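Long-range contact in putative uncharacterized protein (Ustilago maydis, PDB 4GNX), which is a replication protein A subunit that binds single-stranded DNA, probably through its OB-fold domains, and carries a zinc site: residues 122-127 with 167-172. Sequence-based numbering, arbitrary orientation.
Sequences VRINEL and LVDQGN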
loop_
_atom_site.group_PDB
_atom_site.type_symbol
_atom_site.label_atom_id
_atom_site.label_comp_id
_atom_site.label_asym_id
_atom_site.label_seq_id
_atom_site.Cartn_x
_atom_site.Cartn_y
_atom_site.Cartn_z
ATOM N N VAL C 122 -19.439 -10.899 13.121
ATOM C CA VAL C 122 -18.980 -9.873 14.029
ATOM C C VAL C 122 -20.215 -9.070 14.432
ATOM O O VAL C 122 -20.945 -8.566 13.565
ATOM C CB VAL C 122 -17.947 -8.955 13.335
ATOM C CG1 VAL C 122 -17.470 -7.858 14.276
ATOM C CG2 VAL C 122 -16.770 -9.764 12.809
ATOM N N ARG C 123 -20.463 -8.980 15.740
ATOM C CA ARG C 123 -21.570 -8.174 16.249
ATOM C C ARG C 123 -21.260 -6.710 15.979
ATOM O O ARG C 123 -20.105 -6.299 16.064
ATOM C CB ARG C 123 -21.802 -8.407 17.746
ATOM C CG ARG C 123 -21.727 -9.864 18.185
ATOM C CD ARG C 123 -22.915 -10.303 19.042
ATOM N NE ARG C 123 -24.183 -10.206 18.312
ATOM C CZ ARG C 123 -24.539 -10.976 17.281
ATOM N NH1 ARG C 123 -23.729 -11.929 16.823
ATOM N NH2 ARG C 123 -25.718 -10.785 16.695
ATOM N N ILE C 124 -22.291 -5.936 15.640
ATOM C CA ILE C 124 -22.154 -4.502 15.314
ATOM C C ILE C 124 -21.309 -3.702 16.333
ATOM O O ILE C 124 -20.545 -2.811 15.945
ATOM C CB ILE C 124 -23.534 -3.811 15.139
ATOM C CG1 ILE C 124 -24.507 -4.661 14.303
ATOM C CG2 ILE C 124 -23.384 -2.397 14.591
ATOM C CD1 ILE C 124 -24.128 -4.853 12.861
ATOM N N ASN C 125 -21.445 -4.011 17.623
ATOM C CA ASN C 125 -20.638 -3.344 18.650
ATOM C C ASN C 125 -19.145 -3.720 18.640
ATOM O O ASN C 125 -18.319 -3.011 19.211
ATOM C CB ASN C 125 -21.254 -3.510 20.054
ATOM C CG ASN C 125 -21.805 -4.903 20.301
ATOM O OD1 ASN C 125 -22.665 -5.389 19.562
ATOM N ND2 ASN C 125 -21.319 -5.547 21.352
ATOM N N GLU C 126 -18.802 -4.819 17.974
ATOM C CA GLU C 126 -17.422 -5.320 17.958
ATOM C C GLU C 126 -16.609 -4.796 16.763
ATOM O O GLU C 126 -15.377 -4.894 16.743
ATOM C CB GLU C 126 -17.418 -6.853 17.983
ATOM C CG GLU C 126 -18.458 -7.453 18.925
ATOM C CD GLU C 126 -18.207 -8.915 19.277
ATOM O OE1 GLU C 126 -18.081 -9.747 18.342
ATOM O OE2 GLU C 126 -18.159 -9.231 20.495
ATOM N N LEU C 127 -17.313 -4.223 15.787
ATOM C CA LEU C 127 -16.721 -3.758 14.532
ATOM C C LEU C 127 -15.591 -2.778 14.723
ATOM O O LEU C 127 -14.687 -2.706 13.898
ATOM C CB LEU C 127 -17.777 -3.094 13.652
ATOM C CG LEU C 127 -18.861 -3.978 13.036
ATOM C CD1 LEU C 127 -20.030 -3.122 12.575
ATOM C CD2 LEU C 127 -18.323 -4.817 11.886
ATOM N N LEU C 167 -28.341 -1.063 9.880
ATOM C CA LEU C 167 -28.398 -2.381 10.504
ATOM C C LEU C 167 -28.221 -2.251 11.989
ATOM O O LEU C 167 -27.497 -1.370 12.443
ATOM C CB LEU C 167 -27.314 -3.294 9.944
ATOM C CG LEU C 167 -27.368 -3.488 8.435
ATOM C CD1 LEU C 167 -26.073 -4.132 7.979
ATOM C CD2 LEU C 167 -28.573 -4.325 8.034
ATOM N N VAL C 168 -28.875 -3.141 12.732
ATOM C CA VAL C 168 -28.944 -3.076 14.192
ATOM C C VAL C 168 -28.834 -4.487 14.789
ATOM O O VAL C 168 -29.367 -5.447 14.222
ATOM C CB VAL C 168 -30.273 -2.411 14.631
ATOM C CG1 VAL C 168 -30.632 -2.775 16.057
ATOM C CG2 VAL C 168 -30.203 -0.900 14.478
ATOM N N ASP C 169 -28.129 -4.614 15.913
ATOM C CA ASP C 169 -28.170 -5.857 16.690
ATOM C C ASP C 169 -28.300 -5.660 18.215
ATOM O O ASP C 169 -28.386 -4.527 18.703
ATOM C CB ASP C 169 -27.012 -6.805 16.309
ATOM C CG ASP C 169 -25.666 -6.421 16.940
ATOM O OD1 ASP C 169 -25.612 -5.583 17.868
ATOM O OD2 ASP C 169 -24.641 -6.980 16.490
ATOM N N GLN C 170 -28.316 -6.776 18.946
ATOM C CA GLN C 170 -28.477 -6.794 20.408
ATOM C C GLN C 170 -27.557 -5.795 21.101
ATOM O O GLN C 170 -27.845 -5.345 22.210
ATOM C CB GLN C 170 -28.218 -8.198 20.980
ATOM C CG GLN C 170 -28.898 -9.347 20.242
ATOM C CD GLN C 170 -28.085 -9.887 19.064
ATOM O OE1 GLN C 170 -27.252 -9.189 18.488
ATOM N NE2 GLN C 170 -28.337 -11.137 18.696
ATOM N N GLY C 171 -26.450 -5.454 20.440
ATOM C CA GLY C 171 -25.494 -4.488 20.966
ATOM C C GLY C 171 -26.072 -3.097 21.148
ATOM O O GLY C 171 -25.450 -2.252 21.792
ATOM N N ASN C 172 -27.268 -2.873 20.592
ATOM C CA ASN C 172 -27.956 -1.568 20.605
ATOM C C ASN C 172 -27.218 -0.481 19.826
ATOM O O ASN C 172 -27.421 0.715 20.064
ATOM C CB ASN C 172 -28.268 -1.094 22.036
ATOM C CG ASN C 172 -29.545 -1.695 22.593
ATOM O OD1 ASN C 172 -29.831 -2.871 22.387
ATOM N ND2 ASN C 172 -30.319 -0.885 23.316
#
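Asp-169 spends both carboxylate oxygens on backbone amides, one from each segment. Ile-124 N donates to Asp-169 OD2 at 2.7 Å, N-H···O angle 148°, from above the carboxylate plane. Asp-169 OD1 is met from the opposite face by Gly-171 N at 2.7 Å, which closes an Asx turn inside the type I turn 169-172. With chi1 at 79°, CG sits between backbone N and carbonyl carbon, which puts the carboxylate in reach of both amides. Arg-123 grips Gln-170 OE1 side-on with two nitrogens: NH2, at 2.8 Å, lies on a carbonyl lone pair, while NE, at 3.2 Å, stands above the amide plane. Guanidinium and amide planes are 72° apart. The salt bridge from Arg-123 NE to Asp-169 OD2 is long, 3.7 Å, with the oxygen well out of the guanidinium plane and no N-H pointing at it. Ile-124 CG1 runs alongside the Asp-169 carboxylate, and the Ile-124 side chain also touches Val-138 of strand 135-152 and Val-175 of strand 174-180; Leu-234 of helix 229-242 also touches Asp-169. The buried carboxylate thus ties the loop ahead of strand 135-152 to the turn 169-172, its negative charge probably eased by two amides and the nearby guanidinium.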